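Local structure of putative branched-chain amino acid transport system substrate-binding protein (Rhodopseudomonas palustris, 3TX6) at residues I121-H129 with G240-V248; V196-Q207 with I219-F230. The protein probably serves as the periplasmic solute-binding component of an ABC transporter for aromatic acids, and is seen here with 3-(4-hydroxy-phenyl)pyruvic acid bound. One frame throughout, in Å; residues are numbered along the deposited sequence. Where two conformers were deposited one is given.

Contact 1: I121-H129 with G240-V248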
# COMPACT_ATOMS: atom_id res chain seq x y z
N ILE A 121 -4.85 8.11 7.41
CA ILE A 121 -3.67 8.13 8.24
C ILE A 121 -2.53 8.83 7.50
O ILE A 121 -1.79 9.65 8.07
CB ILE A 121 -3.28 6.70 8.73
CG1 ILE A 121 -4.30 6.16 9.78
CG2 ILE A 121 -1.83 6.64 9.20
CD1 ILE A 121 -4.01 4.73 10.30
N MSE A 122 -2.42 8.58 6.20
CA MSE A 122 -1.37 9.18 5.40
C MSE A 122 -1.64 10.64 5.12
O MSE A 122 -0.73 11.48 5.19
CB MSE A 122 -1.12 8.30 4.14
CG MSE A 122 -0.76 6.84 4.51
SE MSE A 122 0.53 6.69 5.92
CE MSE A 122 1.94 5.65 5.04
N GLY A 123 -2.89 10.98 4.82
CA GLY A 123 -3.24 12.36 4.67
C GLY A 123 -2.90 13.18 5.93
O GLY A 123 -2.26 14.26 5.84
N LYS A 124 -3.26 12.67 7.11
CA LYS A 124 -3.04 13.44 8.35
C LYS A 124 -1.58 13.79 8.53
O LYS A 124 -1.28 14.93 8.91
CB LYS A 124 -3.55 12.67 9.56
CG LYS A 124 -3.51 13.45 10.88
CD LYS A 124 -4.20 12.68 12.03
CE LYS A 124 -4.15 13.42 13.37
NZ LYS A 124 -4.86 12.72 14.50
N VAL A 125 -0.67 12.85 8.26
CA VAL A 125 0.75 13.12 8.47
C VAL A 125 1.23 14.19 7.49
O VAL A 125 2.04 15.06 7.83
CB VAL A 125 1.64 11.83 8.53
CG1 VAL A 125 2.03 11.28 7.15
CG2 VAL A 125 2.87 12.09 9.36
N LEU A 126 0.71 14.19 6.29
CA LEU A 126 1.09 15.21 5.31
C LEU A 126 0.51 16.57 5.65
O LEU A 126 1.22 17.59 5.59
CB LEU A 126 0.62 14.82 3.92
CG LEU A 126 1.20 13.52 3.31
CD1 LEU A 126 0.49 13.20 1.98
CD2 LEU A 126 2.71 13.64 3.12
N TYR A 127 -0.77 16.61 6.00
CA TYR A 127 -1.42 17.89 6.32
C TYR A 127 -0.84 18.51 7.62
O TYR A 127 -0.75 19.73 7.73
CB TYR A 127 -2.94 17.79 6.42
CG TYR A 127 -3.62 16.94 5.35
CD1 TYR A 127 -3.15 16.93 4.06
CD2 TYR A 127 -4.73 16.15 5.64
CE1 TYR A 127 -3.71 16.12 3.10
CE2 TYR A 127 -5.32 15.35 4.67
CZ TYR A 127 -4.79 15.33 3.41
OH TYR A 127 -5.31 14.54 2.40
N GLU A 128 -0.49 17.68 8.59
CA GLU A 128 0.13 18.16 9.82
C GLU A 128 1.39 18.92 9.48
O GLU A 128 1.64 19.99 10.02
CB GLU A 128 0.44 17.04 10.82
CG GLU A 128 -0.79 16.54 11.57
CD GLU A 128 -0.52 15.32 12.46
OE1 GLU A 128 0.55 14.68 12.31
OE2 GLU A 128 -1.40 15.01 13.32
N HIS A 129 2.22 18.31 8.62
CA HIS A 129 3.42 18.97 8.17
C HIS A 129 3.15 20.25 7.45
O HIS A 129 3.85 21.26 7.70
CB HIS A 129 4.23 18.03 7.30
CG HIS A 129 5.54 18.58 6.89
ND1 HIS A 129 5.70 19.36 5.80
CD2 HIS A 129 6.80 18.46 7.49
CE1 HIS A 129 7.02 19.72 5.72
NE2 HIS A 129 7.68 19.14 6.73
N GLY A 240 13.58 17.62 -1.38
CA GLY A 240 12.69 18.34 -0.45
C GLY A 240 11.27 17.87 -0.38
O GLY A 240 10.48 18.44 0.39
N VAL A 241 10.93 16.85 -1.18
CA VAL A 241 9.56 16.33 -1.24
C VAL A 241 9.23 15.86 0.14
O VAL A 241 10.14 15.46 0.95
CB VAL A 241 9.42 15.19 -2.30
CG1 VAL A 241 10.10 13.91 -1.84
CG2 VAL A 241 7.95 14.92 -2.70
N LEU A 242 7.95 15.93 0.48
CA LEU A 242 7.47 15.27 1.71
C LEU A 242 6.61 14.12 1.26
O LEU A 242 5.76 14.27 0.39
CB LEU A 242 6.63 16.21 2.57
CG LEU A 242 7.31 17.39 3.26
CD1 LEU A 242 8.62 16.98 3.98
CD2 LEU A 242 7.54 18.43 2.17
N MSE A 243 6.80 12.98 1.90
CA MSE A 243 6.19 11.74 1.39
C MSE A 243 5.76 10.93 2.55
O MSE A 243 6.55 10.69 3.48
CB MSE A 243 7.21 11.00 0.52
CG MSE A 243 6.65 9.63 0.19
SE MSE A 243 7.87 8.57 -0.88
CE MSE A 243 8.23 9.75 -2.43
N ALA A 244 4.49 10.51 2.53
CA ALA A 244 3.98 9.59 3.55
C ALA A 244 4.54 8.23 3.21
O ALA A 244 4.59 7.84 2.02
CB ALA A 244 2.45 9.56 3.56
N SER A 245 5.02 7.51 4.23
CA SER A 245 5.62 6.19 4.03
C SER A 245 5.31 5.33 5.20
O SER A 245 5.18 5.80 6.31
CB SER A 245 7.12 6.36 3.95
OG SER A 245 7.78 5.18 3.77
N GLY A 246 5.24 4.04 4.95
CA GLY A 246 5.35 3.08 6.02
C GLY A 246 6.74 3.14 6.63
O GLY A 246 7.71 3.57 5.99
N PRO A 247 6.87 2.67 7.87
CA PRO A 247 8.13 2.71 8.63
C PRO A 247 9.20 1.79 8.10
O PRO A 247 10.37 1.88 8.49
CB PRO A 247 7.70 2.37 10.05
CG PRO A 247 6.40 1.65 9.92
CD PRO A 247 5.73 2.25 8.72
N VAL A 248 8.82 0.85 7.23
CA VAL A 248 9.79 -0.08 6.64
C VAL A 248 10.85 0.66 5.86
O VAL A 248 11.92 0.11 5.60
CB VAL A 248 9.11 -1.12 5.67
CG1 VAL A 248 8.66 -0.48 4.34
CG2 VAL A 248 10.02 -2.34 5.49
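Met122, Val125 and Leu126 of helix 121-129 close round the methyl group of Ala244, a helix-on-sheet packing within one alpha/beta lobe of the periplasmic binding protein fold. The helix runs roughly against strand 242-245, at 151° between their directions, with the axes 8.2 Å apart at their closest. Ala244 is the small bump at the centre, and three helix side chains make its hollow. Met122 CB lies 3.8 Å from Ala244 CB on one side, Val125 CG1 adds a methyl at 4.0 Å from the same CB, and Leu126 leans its CD2 over the backbone to come within 3.6 Å of Ala244 N. So small a residue in the middle is consistent with the close approach of the backbones here, 5.7 Å between Met122 CA and Ala244 CA. Met122, a selenomethionine, is bent at both chi2 and chi3, which folds its CE past Ala244 and onto the Ser245-Gly246 peptide, 3.4 Å from Ser245 C. Trp151 of helix 146-161 also touches this side chain.

At the other end of the helix, His129 swings its ring out toward Leu242, with CG anti to the backbone N (chi1 -174°). The two side chains cross at about a right angle, and the branched end of Leu242 presses on one ring face as a CH-pi contact. ND1 of this ring is hydrogen-bonded to the hydroxyl of Tyr220, on the neighbouring strand. An alanine in place of His129 is likely to leave the Leu242 branch without its ring and the Tyr220 hydroxyl without this mate. Leu242 CG stands 3.8 Å from the His129 ring centroid, 28° off the ring normal, displaced from the centre toward the rim.

Contact 2: V196-Q207 with I219-F230; sequences VGASGTAAALPQ and IYQTHGAASMDF. With ENO (3-(4-hydroxy-phenyl)pyruvic acid), chain D.
Gln221 spends both protons of NE2 across the contact, on Ala203 O at 2.9 Å and on Gln207 OE1 at 3.0 Å. The second bond is the straighter (167°), in the carbonyl plane of Gln207 and close to the amide plane of Gln221, though the amides are turned 48° apart; toward Ala203 O the donor comes from above the carbonyl plane. The Gln221 chain, bent at chi2 (-79°), carries the amide back beside Val196 and up to helix 200-207. Gln207 NE2 is hydrogen-bonded to Ser237 O, while Phe230 turns its ring edge to Gln207 OE1. On the sheet, Val196 N donates to Tyr220 O, pairing the parallel strands of this beta-alpha-beta unit. A water accepts from Thr222 N at 2.9 Å and lies 2.8 Å from Gln221 OE1 and 2.6 Å from Val196 O; its two protons cannot serve every acceptor nearby. Gly200 N donates to Gly224 O, and an ST turn joins Gly224 N to Thr222 OG1, also hydrogen-bonded to Tyr147 OH. The polar network thus probably holds the strand-end loops in place: Ser199 OG donates to ligand O1 (2.7 Å), and His223 lays a ring face against C6 of its phenyl group.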
# COMPACT_ATOMS: atom_id res chain seq x y z
N VAL A 196 0.17 15.41 -4.64
CA VAL A 196 0.09 14.54 -5.82
C VAL A 196 -0.53 13.21 -5.38
O VAL A 196 0.03 12.58 -4.50
CB VAL A 196 1.48 14.30 -6.44
CG1 VAL A 196 1.39 13.33 -7.59
CG2 VAL A 196 2.14 15.61 -6.86
N GLY A 197 -1.68 12.83 -5.97
CA GLY A 197 -2.42 11.55 -5.67
C GLY A 197 -2.22 10.50 -6.77
O GLY A 197 -3.06 10.30 -7.66
N ALA A 198 -1.07 9.85 -6.73
CA ALA A 198 -0.73 8.93 -7.77
C ALA A 198 0.23 7.89 -7.15
O ALA A 198 0.38 7.82 -5.93
CB ALA A 198 -0.11 9.69 -8.94
N SER A 199 0.85 7.07 -7.99
CA SER A 199 1.70 5.98 -7.51
C SER A 199 2.69 5.63 -8.60
O SER A 199 2.48 5.95 -9.77
CB SER A 199 0.87 4.76 -7.17
OG SER A 199 0.19 4.27 -8.31
N GLY A 200 3.78 5.00 -8.20
CA GLY A 200 4.81 4.53 -9.09
C GLY A 200 5.36 5.59 -9.98
O GLY A 200 5.68 6.71 -9.52
N THR A 201 5.51 5.24 -11.26
CA THR A 201 6.22 6.10 -12.19
C THR A 201 5.37 7.35 -12.41
O THR A 201 5.90 8.45 -12.47
CB THR A 201 6.63 5.35 -13.49
OG1 THR A 201 5.48 4.83 -14.16
CG2 THR A 201 7.55 4.23 -13.15
N ALA A 202 4.04 7.19 -12.39
CA ALA A 202 3.15 8.33 -12.53
C ALA A 202 3.27 9.37 -11.39
O ALA A 202 3.03 10.56 -11.64
CB ALA A 202 1.73 7.82 -12.68
N ALA A 203 3.70 8.97 -10.19
CA ALA A 203 3.87 9.94 -9.12
C ALA A 203 5.05 10.90 -9.39
O ALA A 203 5.04 12.05 -8.97
CB ALA A 203 4.05 9.24 -7.79
N ALA A 204 6.08 10.40 -10.08
CA ALA A 204 7.25 11.21 -10.41
C ALA A 204 6.95 12.19 -11.52
O ALA A 204 7.67 13.21 -11.69
CB ALA A 204 8.44 10.32 -10.79
N LEU A 205 5.89 11.92 -12.29
CA LEU A 205 5.57 12.77 -13.42
C LEU A 205 5.18 14.23 -13.05
O LEU A 205 5.77 15.22 -13.57
CB LEU A 205 4.51 12.09 -14.31
CG LEU A 205 3.96 12.92 -15.48
CD1 LEU A 205 5.09 13.54 -16.35
CD2 LEU A 205 2.91 12.14 -16.29
N PRO A 206 4.18 14.39 -12.16
CA PRO A 206 3.99 15.75 -11.70
C PRO A 206 5.17 16.30 -10.92
O PRO A 206 5.31 17.54 -10.90
CB PRO A 206 2.73 15.67 -10.84
CG PRO A 206 1.99 14.46 -11.30
CD PRO A 206 3.10 13.50 -11.69
N GLN A 207 5.97 15.47 -10.28
CA GLN A 207 7.10 16.00 -9.54
C GLN A 207 8.06 16.76 -10.46
O GLN A 207 8.41 17.92 -10.19
CB GLN A 207 7.86 14.89 -8.86
CG GLN A 207 8.87 15.37 -7.84
CD GLN A 207 8.27 15.86 -6.54
OE1 GLN A 207 7.20 15.40 -6.12
NE2 GLN A 207 9.00 16.73 -5.85
N ILE A 219 5.96 20.26 -2.29
CA ILE A 219 5.20 19.14 -2.94
C ILE A 219 5.15 17.92 -2.05
O ILE A 219 6.18 17.54 -1.37
CB ILE A 219 5.83 18.72 -4.29
CG1 ILE A 219 5.88 19.91 -5.25
CG2 ILE A 219 5.09 17.52 -4.92
CD1 ILE A 219 6.72 19.65 -6.53
N TYR A 220 3.94 17.35 -1.98
CA TYR A 220 3.64 16.25 -1.10
C TYR A 220 3.22 15.06 -1.93
O TYR A 220 2.46 15.17 -2.93
CB TYR A 220 2.53 16.65 -0.11
CG TYR A 220 2.98 17.68 0.95
CD1 TYR A 220 3.10 19.06 0.67
CD2 TYR A 220 3.29 17.27 2.21
CE1 TYR A 220 3.57 19.95 1.64
CE2 TYR A 220 3.74 18.17 3.20
CZ TYR A 220 3.88 19.52 2.91
OH TYR A 220 4.30 20.38 3.93
N GLN A 221 3.74 13.90 -1.52
CA GLN A 221 3.50 12.65 -2.25
C GLN A 221 2.86 11.66 -1.31
O GLN A 221 3.18 11.64 -0.09
CB GLN A 221 4.79 12.04 -2.85
CG GLN A 221 5.40 12.81 -4.01
CD GLN A 221 4.71 12.58 -5.34
OE1 GLN A 221 3.92 11.63 -5.48
NE2 GLN A 221 5.02 13.40 -6.35
N THR A 222 2.02 10.80 -1.91
CA THR A 222 1.42 9.70 -1.18
C THR A 222 2.34 8.49 -1.04
O THR A 222 3.41 8.43 -1.62
CB THR A 222 0.13 9.21 -1.86
OG1 THR A 222 0.40 8.47 -3.06
CG2 THR A 222 -0.83 10.38 -2.17
N HIS A 223 1.88 7.52 -0.25
CA HIS A 223 2.63 6.30 -0.01
C HIS A 223 2.70 5.40 -1.23
O HIS A 223 3.50 4.49 -1.26
CB HIS A 223 2.19 5.56 1.25
CG HIS A 223 0.70 5.26 1.34
ND1 HIS A 223 -0.28 6.09 0.90
CD2 HIS A 223 0.04 4.22 2.02
CE1 HIS A 223 -1.49 5.54 1.22
NE2 HIS A 223 -1.28 4.41 1.90
N GLY A 224 1.89 5.70 -2.25
CA GLY A 224 2.02 5.06 -3.57
C GLY A 224 3.30 5.39 -4.29
O GLY A 224 3.62 4.71 -5.30
N ALA A 225 4.07 6.36 -3.75
CA ALA A 225 5.35 6.76 -4.33
C ALA A 225 6.59 6.20 -3.60
O ALA A 225 7.69 6.47 -4.03
CB ALA A 225 5.47 8.32 -4.41
N ALA A 226 6.43 5.45 -2.49
CA ALA A 226 7.53 5.15 -1.55
C ALA A 226 8.39 3.95 -2.00
O ALA A 226 8.40 2.86 -1.40
CB ALA A 226 6.98 4.96 -0.13
N SER A 227 9.15 4.21 -3.07
CA SER A 227 10.23 3.33 -3.52
C SER A 227 11.27 4.22 -4.18
O SER A 227 11.03 5.39 -4.47
CB SER A 227 9.71 2.23 -4.44
OG SER A 227 9.43 2.68 -5.75
N MSE A 228 12.46 3.68 -4.37
CA MSE A 228 13.51 4.43 -5.05
C MSE A 228 13.19 4.77 -6.48
O MSE A 228 13.83 5.68 -7.05
CB MSE A 228 14.78 3.67 -5.19
CG MSE A 228 15.60 3.61 -3.96
SE MSE A 228 16.02 5.36 -3.21
CE MSE A 228 17.13 6.14 -4.60
N ASP A 229 12.26 4.04 -7.07
CA ASP A 229 11.86 4.29 -8.44
C ASP A 229 11.49 5.76 -8.61
O ASP A 229 11.93 6.39 -9.58
CB ASP A 229 10.70 3.38 -8.86
CG ASP A 229 11.06 1.89 -8.78
OD1 ASP A 229 11.01 1.19 -9.81
OD2 ASP A 229 11.36 1.41 -7.68
N PHE A 230 10.73 6.30 -7.66
CA PHE A 230 10.36 7.70 -7.70
C PHE A 230 11.61 8.61 -7.85
O PHE A 230 11.62 9.48 -8.68
CB PHE A 230 9.60 8.04 -6.40
CG PHE A 230 9.21 9.49 -6.27
CD1 PHE A 230 8.11 9.95 -6.91
CD2 PHE A 230 9.99 10.38 -5.54
CE1 PHE A 230 7.75 11.29 -6.83
CE2 PHE A 230 9.64 11.72 -5.45
CZ PHE A 230 8.52 12.16 -6.11
O4 ENO D . -3.32 1.70 -4.62
C9 ENO D . -0.29 0.85 -3.32
C8 ENO D . 0.20 0.55 -2.07
C7 ENO D . 0.36 1.54 -1.09
C6 ENO D . -0.08 2.82 -1.38
C5 ENO D . -0.56 3.15 -2.65
C4 ENO D . -0.68 2.16 -3.64
O3 ENO D . 0.83 1.18 0.16
C3 ENO D . -1.13 2.50 -5.03
C2 ENO D . -2.56 2.30 -5.39
C1 ENO D . -2.97 2.71 -6.72
O2 ENO D . -4.15 2.49 -7.06
O1 ENO D . -2.15 3.27 -7.51
O HOH W 1 1.51 10.46 -4.75

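How the contacts relate
From the N terminus the chain first builds the six-stranded sheet of one lobe, then enters the other through helix 119-130. Contact 1 closes the long loop there, returning to helix 121-129 after 110 intervening residues that include strands 137-143, 165-172, 193-197 and 218-221. Contact 2 is nested inside this loop and closes a much shorter one, of 11 residues. Both reach the seven-stranded sheet, where strands 218-221 and 242-245 are neighbours joined by backbone bonds such as Gln221 N to Leu242 O. Helix 119-130 packs on the sheet face bearing Tyr220 and Leu242, helix 200-213 on the opposite face, bearing Ile219 and Gln221.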